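Local structure of transcriptional regulator, MarR family (Silicibacter pomeroyi DSS-3, 3CDH) at residues E27-A30 with Q31-H35; Q39-R42 with V43-R47; D79-D82 with A83-L86; V101-D105 with D106-L110. The protein probably binds DNA as a dimeric winged helix-turn-helix transcription factor of the MarR family. One frame throughout, in Å; residues are numbered along the deposited sequence. Where two conformers were deposited one is given.

The four contacts follow one another along the chain and all concern the course or ends of helices. Interaction 1 lies within helix 17-38. Interaction 2 joins the end of that helix to the start of helix 43-54. Phe32 of interaction 1 packs on Trp46 of interaction 2, Phe32 CE2 to Trp46 CZ2 3.4 Å. Interaction 3 closes helix 71-84, probably the DNA-recognition helix, and interaction 4 opens helix 105-130. The centres of interactions 3 and 4 are about 10 Å apart, and Thr104 bonds to the backbone of Gly85 and Leu86. Glu45 with Arg84, and Arg42 with Gln80, tie interactions 2 and 3 together. Interactions 1 and 2 also reach the second subunit.

Interaction 1 of 4, residues E27-A30 with Q31-H35; sequences EASA and QFHDH
His33 folds back along helix 17-38 to lie against Ser29, one turn earlier. Its CG sits beside the backbone N (chi1 -68°), which swings the imidazole toward the preceding turn. His33 CB starts 3.5 Å from Ser29 O. His33 CG keeps that neighbour, with Ser29 O 3.4 Å away over the ring face. ND1 and CD2 flank CG. His33 CD2 still has Ser29 O as its neighbour, while on the ND1 side the ring begins to pass under Ser29 CB. His33 CE1, at the far end, is 3.4 Å from Ser29 CB. His33 NE2, beside it, also meets Ser29 CB at 3.7 Å. This is a CH-pi contact: Ser29 CB lies 3.7 Å from the centroid of the His33 ring, 23° off its normal, on the same face as Ser29 O. Ser29 has two conformers, so the place of its hydroxyl is doubtful.

His33 N donates to Ser29 O at 2.8 Å, nearly straight, and Asp34 N likewise donates to Ala30 O. At the two preceding carbonyl-amide pairs, water replaces the direct bond. Glu27 O and Gln31 N stand 4.7 Å apart, with water 1 between them. Ala28 O and Phe32 N are 5.0 Å apart and share water 2. Each water donates to the carbonyl and accepts from the amide, so both backbone groups have a partner.

Around this turn, Phe32 meets Trp46 of helix 43-54 and His121 of helix 105-130 edge to face. Ser29 packs on Leu18, and Phe32 on Tyr16, of the second subunit. The His33 ring itself packs on Val43, where helix 43-54 begins.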
loop_
_atom_site.group_PDB
_atom_site.type_symbol
_atom_site.label_atom_id
_atom_site.label_comp_id
_atom_site.label_asym_id
_atom_site.label_seq_id
_atom_site.Cartn_x
_atom_site.Cartn_y
_atom_site.Cartn_z
ATOM N N GLU B 27 1.412 -5.923 -5.874
ATOM C CA GLU B 27 1.353 -7.023 -6.834
ATOM C C GLU B 27 0.056 -7.791 -6.753
ATOM O O GLU B 27 -0.440 -8.284 -7.760
ATOM C CB GLU B 27 2.536 -7.956 -6.683
ATOM C CG GLU B 27 3.762 -7.314 -7.239
ATOM C CD GLU B 27 4.994 -8.178 -7.169
ATOM O OE1 GLU B 27 4.892 -9.428 -7.224
ATOM O OE2 GLU B 27 6.093 -7.586 -7.079
ATOM N N ALA B 28 -0.512 -7.895 -5.559
ATOM C CA ALA B 28 -1.745 -8.644 -5.423
ATOM C C ALA B 28 -2.895 -7.883 -6.078
ATOM O O ALA B 28 -3.754 -8.511 -6.715
ATOM C CB ALA B 28 -2.043 -8.951 -3.963
ATOM N N SER B 29 -2.890 -6.554 -5.918
ATOM C CA SER B 29 -3.928 -5.654 -6.430
ATOM C C SER B 29 -3.830 -5.407 -7.933
ATOM O O SER B 29 -4.813 -5.041 -8.587
ATOM C CB SER B 29 -3.832 -4.301 -5.734
ATOM O OG SER B 29 -4.546 -4.302 -4.520
ATOM N N ALA B 30 -2.632 -5.582 -8.474
ATOM C CA ALA B 30 -2.348 -5.177 -9.857
ATOM C C ALA B 30 -3.403 -5.672 -10.855
ATOM O O ALA B 30 -3.958 -4.872 -11.629
ATOM C CB ALA B 30 -0.923 -5.576 -10.288
ATOM N N GLN B 31 -3.717 -6.960 -10.805
ATOM C CA GLN B 31 -4.617 -7.503 -11.811
ATOM C C GLN B 31 -6.018 -6.916 -11.690
ATOM O O GLN B 31 -6.617 -6.500 -12.672
ATOM C CB GLN B 31 -4.643 -9.023 -11.772
ATOM C CG GLN B 31 -4.967 -9.703 -13.110
ATOM C CD GLN B 31 -5.335 -11.197 -12.913
ATOM O OE1 GLN B 31 -4.446 -12.079 -12.917
ATOM N NE2 GLN B 31 -6.648 -11.478 -12.687
ATOM N N PHE B 32 -6.537 -6.837 -10.483
ATOM C CA PHE B 32 -7.839 -6.248 -10.318
ATOM C C PHE B 32 -7.867 -4.769 -10.676
ATOM O O PHE B 32 -8.853 -4.284 -11.256
ATOM C CB PHE B 32 -8.381 -6.451 -8.911
ATOM C CG PHE B 32 -9.842 -6.196 -8.823
ATOM C CD1 PHE B 32 -10.733 -6.989 -9.554
ATOM C CD2 PHE B 32 -10.330 -5.127 -8.089
ATOM C CE1 PHE B 32 -12.088 -6.738 -9.530
ATOM C CE2 PHE B 32 -11.712 -4.871 -8.044
ATOM C CZ PHE B 32 -12.586 -5.676 -8.768
ATOM N N HIS B 33 -6.801 -4.050 -10.325
ATOM C CA HIS B 33 -6.733 -2.659 -10.702
ATOM C C HIS B 33 -6.736 -2.511 -12.231
ATOM O O HIS B 33 -7.403 -1.625 -12.752
ATOM C CB HIS B 33 -5.584 -1.921 -10.013
ATOM C CG HIS B 33 -5.760 -1.760 -8.527
ATOM N ND1 HIS B 33 -4.769 -1.244 -7.715
ATOM C CD2 HIS B 33 -6.800 -2.060 -7.703
ATOM C CE1 HIS B 33 -5.197 -1.229 -6.457
ATOM N NE2 HIS B 33 -6.422 -1.725 -6.420
ATOM N N ASP B 34 -6.053 -3.404 -12.943
ATOM C CA ASP B 34 -6.144 -3.466 -14.415
ATOM C C ASP B 34 -7.605 -3.480 -14.910
ATOM O O ASP B 34 -7.972 -2.799 -15.890
ATOM C CB ASP B 34 -5.414 -4.699 -14.989
ATOM C CG ASP B 34 -3.899 -4.672 -14.763
ATOM O OD1 ASP B 34 -3.309 -3.570 -14.641
ATOM O OD2 ASP B 34 -3.290 -5.776 -14.719
ATOM N N HIS B 35 -8.413 -4.266 -14.212
ATOM C CA HIS B 35 -9.806 -4.450 -14.535
ATOM C C HIS B 35 -10.621 -3.184 -14.296
ATOM O O HIS B 35 -11.406 -2.774 -15.154
ATOM C CB HIS B 35 -10.357 -5.627 -13.730
ATOM C CG HIS B 35 -11.799 -5.911 -13.985
ATOM N ND1 HIS B 35 -12.275 -6.275 -15.225
ATOM C CD2 HIS B 35 -12.872 -5.877 -13.166
ATOM C CE1 HIS B 35 -13.583 -6.438 -15.164
ATOM N NE2 HIS B 35 -13.969 -6.218 -13.921
HETATM O O HOH W 1 -2.454 -9.363 -9.599
HETATM O O HOH W 2 -5.511 -8.385 -8.672
#

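Interaction 2 of 4, residues Q39-R42 with V43-R47; sequences QGLR and VPEWR
Arg42 and Glu45 face each other across the first turn of helix 43-54, with Arg42 at the N-cap. The chain has just left helix 17-38 through a Schellman motif at Gly40. The Arg42 side chain bends at chi3 (-47°), which brings its guanidinium round to the Glu45 carboxylate. The two planes stand 72° apart, so the groups do not meet as a flat two-pronged pair. Arg42 NH1 bonds to Glu45 OE1 at 3.0 Å in a salt bridge. That carboxylate oxygen lies near the guanidinium plane, but NH1 comes from above the carboxylate plane. Arg42 NE adds a weak bond to OE2. Both groups have further partners on helix 71-84: Gln80 for Arg42 NH1, and Arg84 for Glu45 OE1.

Glu45 OE2 also accepts from Arg42 N at 3.3 Å, nearly straight. This matches the N3-to-N-cap half of a capping box; the reciprocal side-chain half is absent. Separately, Arg42 O takes Trp46 N at 3.1 Å, the first regular helical bond, and a weak bond from Glu45 N. Pro44 lies against Arg42 by its CD. Leu41 crosses Glu45 at about a right angle and sets CD2 3.6 Å from Glu45 OE2.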
loop_
_atom_site.group_PDB
_atom_site.type_symbol
_atom_site.label_atom_id
_atom_site.label_comp_id
_atom_site.label_asym_id
_atom_site.label_seq_id
_atom_site.Cartn_x
_atom_site.Cartn_y
_atom_site.Cartn_z
ATOM N N GLN B 39 -12.583 -0.612 -17.007
ATOM C CA GLN B 39 -13.962 -0.199 -16.750
ATOM C C GLN B 39 -14.119 1.323 -16.729
ATOM O O GLN B 39 -15.207 1.819 -16.453
ATOM C CB GLN B 39 -14.419 -0.734 -15.383
ATOM C CG GLN B 39 -14.800 -2.199 -15.307
ATOM C CD GLN B 39 -16.291 -2.414 -15.567
ATOM O OE1 GLN B 39 -17.154 -1.877 -14.844
ATOM N NE2 GLN B 39 -16.607 -3.199 -16.618
ATOM N N GLY B 40 -13.042 2.060 -17.002
ATOM C CA GLY B 40 -13.031 3.525 -16.902
ATOM C C GLY B 40 -13.094 4.137 -15.497
ATOM O O GLY B 40 -13.445 5.323 -15.341
ATOM N N LEU B 41 -12.762 3.329 -14.488
ATOM C CA LEU B 41 -12.852 3.718 -13.094
ATOM C C LEU B 41 -11.490 3.923 -12.430
ATOM O O LEU B 41 -10.512 3.243 -12.777
ATOM C CB LEU B 41 -13.597 2.645 -12.308
ATOM C CG LEU B 41 -15.106 2.751 -12.339
ATOM C CD1 LEU B 41 -15.681 1.612 -11.541
ATOM C CD2 LEU B 41 -15.517 4.072 -11.741
ATOM N N ARG B 42 -11.439 4.830 -11.453
ATOM C CA ARG B 42 -10.224 5.030 -10.667
ATOM C C ARG B 42 -10.262 4.176 -9.396
ATOM O O ARG B 42 -11.347 3.856 -8.865
ATOM C CB ARG B 42 -10.061 6.499 -10.314
ATOM C CG ARG B 42 -9.522 7.342 -11.404
ATOM C CD ARG B 42 -9.732 8.816 -11.099
ATOM N NE ARG B 42 -11.117 9.057 -10.658
ATOM C CZ ARG B 42 -11.571 10.203 -10.127
ATOM N NH1 ARG B 42 -12.860 10.301 -9.765
ATOM N NH2 ARG B 42 -10.746 11.247 -9.958
ATOM N N VAL B 43 -9.082 3.813 -8.895
ATOM C CA VAL B 43 -9.018 2.966 -7.694
ATOM C C VAL B 43 -9.810 3.537 -6.513
ATOM O O VAL B 43 -10.583 2.829 -5.879
ATOM C CB VAL B 43 -7.568 2.625 -7.290
ATOM C CG1 VAL B 43 -7.526 2.027 -5.886
ATOM C CG2 VAL B 43 -6.973 1.671 -8.286
ATOM N N PRO B 44 -9.657 4.824 -6.228
ATOM C CA PRO B 44 -10.465 5.318 -5.114
ATOM C C PRO B 44 -11.964 5.168 -5.367
ATOM O O PRO B 44 -12.715 4.912 -4.416
ATOM C CB PRO B 44 -10.098 6.798 -5.029
ATOM C CG PRO B 44 -8.875 6.942 -5.796
ATOM C CD PRO B 44 -8.806 5.871 -6.811
ATOM N N GLU B 45 -12.409 5.347 -6.622
ATOM C CA GLU B 45 -13.843 5.219 -6.918
ATOM C C GLU B 45 -14.305 3.802 -6.606
ATOM O O GLU B 45 -15.315 3.604 -5.946
ATOM C CB GLU B 45 -14.161 5.606 -8.342
ATOM C CG GLU B 45 -14.789 6.969 -8.489
ATOM C CD GLU B 45 -14.587 7.566 -9.868
ATOM O OE1 GLU B 45 -15.234 8.585 -10.222
ATOM O OE2 GLU B 45 -13.748 7.023 -10.624
ATOM N N TRP B 46 -13.529 2.806 -7.002
ATOM C CA TRP B 46 -13.925 1.439 -6.712
ATOM C C TRP B 46 -13.996 1.179 -5.206
ATOM O O TRP B 46 -14.900 0.473 -4.725
ATOM C CB TRP B 46 -13.018 0.460 -7.452
ATOM C CG TRP B 46 -12.554 -0.674 -6.655
ATOM C CD1 TRP B 46 -11.303 -0.838 -6.147
ATOM C CD2 TRP B 46 -13.302 -1.828 -6.262
ATOM N NE1 TRP B 46 -11.213 -2.025 -5.470
ATOM C CE2 TRP B 46 -12.424 -2.659 -5.520
ATOM C CE3 TRP B 46 -14.617 -2.249 -6.465
ATOM C CZ2 TRP B 46 -12.820 -3.876 -4.965
ATOM C CZ3 TRP B 46 -15.021 -3.470 -5.907
ATOM C CH2 TRP B 46 -14.124 -4.264 -5.161
ATOM N N ARG B 47 -13.065 1.758 -4.459
ATOM C CA ARG B 47 -13.043 1.525 -3.031
ATOM C C ARG B 47 -14.292 2.099 -2.397
ATOM O O ARG B 47 -14.899 1.455 -1.527
ATOM C CB ARG B 47 -11.795 2.102 -2.396
ATOM C CG ARG B 47 -10.571 1.348 -2.814
ATOM C CD ARG B 47 -9.320 1.934 -2.242
ATOM N NE ARG B 47 -8.170 1.068 -2.500
ATOM C CZ ARG B 47 -6.914 1.370 -2.155
ATOM N NH1 ARG B 47 -6.638 2.529 -1.531
ATOM N NH2 ARG B 47 -5.934 0.515 -2.437
#

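Interaction 3 of 4, residues D79-D82 with A83-L86; sequences DQMD and ARGL
The Arg84 guanidinium lies near Gln80 and Met81, one turn back on helix 71-84. At its edge, in its plane, is water 3. This water accepts from Arg84 NH1 at 2.7 Å and donates to Gln80 O, so it bridges side chain and backbone. Gln80 O and Met81 CG approach the group obliquely. The Arg84 chain bends at chi2 and again at chi3 (86°), which folds it back over this turn. Arg84 NH2 forms a salt bridge with Glu45 OE1 of helix 43-54. The carboxylates of Asp79 and Asp82 both form salt bridges with Arg89, at the end of strand 87-89.

Along the backbone, Ala83 N donates to Asp79 O at 2.9 Å. The regular pattern then fades. Arg84 N makes only weak bonds, to Gln80 O and to Met81 O. Leu86 N reaches back to Met81 O at 2.9 Å, and Gly85 N to Asp82 O at 2.8 Å. The latter donor stands well above the carbonyl plane. Leu86 CB lies 4.3 Å from Met81 CB, an apolar contact between the residues that the Leu86-Met81 bond brings together. Met81 is selenomethionine and also packs on Val48 and Leu49 of helix 43-54.

The 6-to-1 bond of Leu86 N and the 5-to-2 bond of Gly85 N, with the positive phi of Gly85 (90°), make this a Schellman motif. It ends helix 71-84, which corresponds to the probable DNA-recognition helix of the MarR winged helix-turn-helix, and leads into strand 87-89.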
loop_
_atom_site.group_PDB
_atom_site.type_symbol
_atom_site.label_atom_id
_atom_site.label_comp_id
_atom_site.label_asym_id
_atom_site.label_seq_id
_atom_site.Cartn_x
_atom_site.Cartn_y
_atom_site.Cartn_z
ATOM N N ASP B 79 -17.582 13.757 -4.404
ATOM C CA ASP B 79 -18.343 14.737 -5.185
ATOM C C ASP B 79 -18.454 14.373 -6.654
ATOM O O ASP B 79 -19.495 14.611 -7.293
ATOM C CB ASP B 79 -17.719 16.110 -5.129
ATOM C CG ASP B 79 -17.821 16.742 -3.770
ATOM O OD1 ASP B 79 -18.690 16.356 -2.951
ATOM O OD2 ASP B 79 -16.990 17.639 -3.526
ATOM N N GLN B 80 -17.379 13.824 -7.202
ATOM C CA GLN B 80 -17.368 13.494 -8.628
ATOM C C GLN B 80 -18.336 12.359 -8.910
ATOM O O GLN B 80 -19.059 12.399 -9.901
ATOM C CB GLN B 80 -15.970 13.120 -9.096
ATOM C CG GLN B 80 -15.040 14.267 -9.084
ATOM C CD GLN B 80 -13.632 13.849 -9.437
ATOM O OE1 GLN B 80 -13.132 12.808 -8.973
ATOM N NE2 GLN B 80 -12.981 14.650 -10.288
HETATM N N MSE B 81 -18.343 11.365 -8.027
HETATM C CA MSE B 81 -19.255 10.265 -8.134
HETATM C C MSE B 81 -20.701 10.725 -7.969
HETATM O O MSE B 81 -21.613 10.233 -8.628
HETATM C CB MSE B 81 -18.892 9.208 -7.106
HETATM C CG MSE B 81 -17.559 8.597 -7.371
HETATM SE SE MSE B 81 -17.035 7.338 -5.960
HETATM C CE MSE B 81 -18.103 5.807 -6.449
ATOM N N ASP B 82 -20.913 11.668 -7.068
ATOM C CA ASP B 82 -22.200 12.307 -6.891
ATOM C C ASP B 82 -22.614 12.920 -8.219
ATOM O O ASP B 82 -23.684 12.604 -8.699
ATOM C CB ASP B 82 -22.091 13.362 -5.796
ATOM C CG ASP B 82 -23.447 13.848 -5.282
ATOM O OD1 ASP B 82 -24.396 13.957 -6.076
ATOM O OD2 ASP B 82 -23.548 14.161 -4.056
ATOM N N ALA B 83 -21.776 13.749 -8.840
ATOM C CA ALA B 83 -22.155 14.419 -10.094
ATOM C C ALA B 83 -22.509 13.442 -11.218
ATOM O O ALA B 83 -23.244 13.766 -12.179
ATOM C CB ALA B 83 -21.048 15.303 -10.564
ATOM N N ARG B 84 -21.955 12.247 -11.102
ATOM C CA ARG B 84 -22.070 11.274 -12.149
ATOM C C ARG B 84 -23.315 10.452 -11.882
ATOM O O ARG B 84 -23.751 9.711 -12.761
ATOM C CB ARG B 84 -20.843 10.374 -12.148
ATOM C CG ARG B 84 -20.714 9.477 -13.334
ATOM C CD ARG B 84 -19.278 9.452 -13.710
ATOM N NE ARG B 84 -18.555 8.451 -12.963
ATOM C CZ ARG B 84 -17.522 8.678 -12.172
ATOM N NH1 ARG B 84 -17.016 9.901 -11.972
ATOM N NH2 ARG B 84 -16.996 7.634 -11.557
ATOM N N GLY B 85 -23.895 10.584 -10.695
ATOM C CA GLY B 85 -25.056 9.795 -10.357
ATOM C C GLY B 85 -24.779 8.441 -9.699
ATOM O O GLY B 85 -25.684 7.614 -9.583
ATOM N N LEU B 86 -23.562 8.197 -9.224
ATOM C CA LEU B 86 -23.290 6.919 -8.550
ATOM C C LEU B 86 -23.621 6.933 -7.074
ATOM O O LEU B 86 -23.898 5.888 -6.474
ATOM C CB LEU B 86 -21.835 6.501 -8.752
ATOM C CG LEU B 86 -21.484 6.354 -10.231
ATOM C CD1 LEU B 86 -20.040 5.894 -10.363
ATOM C CD2 LEU B 86 -22.469 5.405 -10.982
HETATM O O HOH W 3 -17.491 12.536 -12.150
#

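Interaction 4 of 4, residues V101-D105 with D106-L110; sequences VRLTD and DGRAL
Thr104 caps the N-terminus of helix 105-130, where the chain leaves strand 100-103 of the small antiparallel sheet, probably the wing of the winged helix-turn-helix. The capping bond comes first: Gly107 N donates to Thr104 OG1 at 3.0 Å and 160°. A chi1 of 59° sets OG1 between the backbone N and the carbonyl carbon, turned to the opening helix. The same oxygen bonds to Gly85 O just past the end of helix 71-84, and weakly to Leu86 O, so one hydroxyl joins two helix ends. The other polar side-chain bond is that of Arg108, whose chain bends at chi3 (-84°) and sends NH1 to Val53 O at the end of helix 43-54.

Regular helical bonds follow. Arg108 N donates to Thr104 O at 2.8 Å, and Ala109 N to Asp105 O at 2.9 Å.

The rest is packing. Leu103 CB, just before the cap, points toward the first turn. Leu103 CB is 4.1 Å from Arg108 CB, and Leu103 CD1 is 3.8 Å from Arg108 CA. Leu103 also packs on Leu49 and Leu52 of helix 43-54. The Arg108 guanidinium passes Leu103. Leu103 CD1 lies over one face of it, 4.2 Å from its plane, displaced from the centre of the group.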
loop_
_atom_site.group_PDB
_atom_site.type_symbol
_atom_site.label_atom_id
_atom_site.label_comp_id
_atom_site.label_asym_id
_atom_site.label_seq_id
_atom_site.Cartn_x
_atom_site.Cartn_y
_atom_site.Cartn_z
ATOM N N VAL B 101 -23.447 9.211 3.175
ATOM C CA VAL B 101 -23.472 9.103 1.738
ATOM C C VAL B 101 -23.877 7.696 1.371
ATOM O O VAL B 101 -23.528 6.765 2.071
ATOM C CB VAL B 101 -22.072 9.478 1.220
ATOM C CG1 VAL B 101 -21.573 8.533 0.212
ATOM C CG2 VAL B 101 -22.098 10.879 0.689
ATOM N N ARG B 102 -24.645 7.530 0.304
ATOM C CA ARG B 102 -25.077 6.185 -0.077
ATOM C C ARG B 102 -25.062 5.973 -1.592
ATOM O O ARG B 102 -25.024 6.947 -2.360
ATOM C CB ARG B 102 -26.455 5.871 0.494
ATOM C CG ARG B 102 -27.548 6.733 -0.046
ATOM C CD ARG B 102 -28.931 6.112 0.188
ATOM N NE ARG B 102 -29.993 7.054 -0.180
ATOM C CZ ARG B 102 -30.595 7.110 -1.379
ATOM N NH1 ARG B 102 -31.539 8.019 -1.615
ATOM N NH2 ARG B 102 -30.277 6.259 -2.351
ATOM N N LEU B 103 -25.075 4.711 -2.021
ATOM C CA LEU B 103 -25.189 4.399 -3.446
ATOM C C LEU B 103 -26.555 4.778 -3.983
ATOM O O LEU B 103 -27.557 4.699 -3.249
ATOM C CB LEU B 103 -24.964 2.918 -3.690
ATOM C CG LEU B 103 -23.545 2.503 -3.322
ATOM C CD1 LEU B 103 -23.340 0.997 -3.500
ATOM C CD2 LEU B 103 -22.526 3.313 -4.141
ATOM N N THR B 104 -26.589 5.215 -5.238
ATOM C CA THR B 104 -27.839 5.339 -5.957
ATOM C C THR B 104 -28.128 3.950 -6.484
ATOM O O THR B 104 -27.325 3.043 -6.264
ATOM C CB THR B 104 -27.696 6.282 -7.152
ATOM O OG1 THR B 104 -26.694 5.776 -8.036
ATOM C CG2 THR B 104 -27.330 7.691 -6.719
ATOM N N ASP B 105 -29.242 3.755 -7.182
ATOM C CA ASP B 105 -29.498 2.449 -7.799
ATOM C C ASP B 105 -28.427 2.052 -8.791
ATOM O O ASP B 105 -27.949 0.909 -8.787
ATOM C CB ASP B 105 -30.856 2.402 -8.491
ATOM C CG ASP B 105 -31.978 2.225 -7.512
ATOM O OD1 ASP B 105 -31.690 2.168 -6.275
ATOM O OD2 ASP B 105 -33.147 2.156 -7.965
ATOM N N ASP B 106 -28.062 2.991 -9.657
ATOM C CA ASP B 106 -26.995 2.748 -10.617
ATOM C C ASP B 106 -25.715 2.422 -9.866
ATOM O O ASP B 106 -25.032 1.443 -10.192
ATOM C CB ASP B 106 -26.813 3.952 -11.557
ATOM C CG ASP B 106 -28.067 4.237 -12.396
ATOM O OD1 ASP B 106 -28.672 3.290 -12.961
ATOM O OD2 ASP B 106 -28.445 5.419 -12.488
ATOM N N GLY B 107 -25.440 3.202 -8.824
ATOM C CA GLY B 107 -24.269 2.991 -8.000
ATOM C C GLY B 107 -24.258 1.579 -7.477
ATOM O O GLY B 107 -23.232 0.890 -7.534
ATOM N N ARG B 108 -25.417 1.135 -7.000
ATOM C CA ARG B 108 -25.527 -0.160 -6.362
ATOM C C ARG B 108 -25.364 -1.284 -7.380
ATOM O O ARG B 108 -24.769 -2.327 -7.083
ATOM C CB ARG B 108 -26.847 -0.244 -5.596
ATOM C CG ARG B 108 -27.013 -1.436 -4.666
ATOM C CD ARG B 108 -28.160 -1.205 -3.649
ATOM N NE ARG B 108 -27.779 -0.434 -2.443
ATOM C CZ ARG B 108 -26.800 -0.775 -1.580
ATOM N NH1 ARG B 108 -26.048 -1.865 -1.786
ATOM N NH2 ARG B 108 -26.541 -0.012 -0.507
ATOM N N ALA B 109 -25.845 -1.069 -8.592
ATOM C CA ALA B 109 -25.706 -2.101 -9.626
ATOM C C ALA B 109 -24.228 -2.303 -9.961
ATOM O O ALA B 109 -23.751 -3.440 -10.092
ATOM C CB ALA B 109 -26.491 -1.739 -10.878
ATOM N N LEU B 110 -23.518 -1.179 -10.087
ATOM C CA LEU B 110 -22.152 -1.188 -10.527
ATOM C C LEU B 110 -21.294 -1.816 -9.437
ATOM O O LEU B 110 -20.504 -2.730 -9.710
ATOM C CB LEU B 110 -21.708 0.222 -10.826
ATOM C CG LEU B 110 -20.245 0.407 -11.228
ATOM C CD1 LEU B 110 -19.831 -0.553 -12.357
ATOM C CD2 LEU B 110 -19.947 1.872 -11.600
#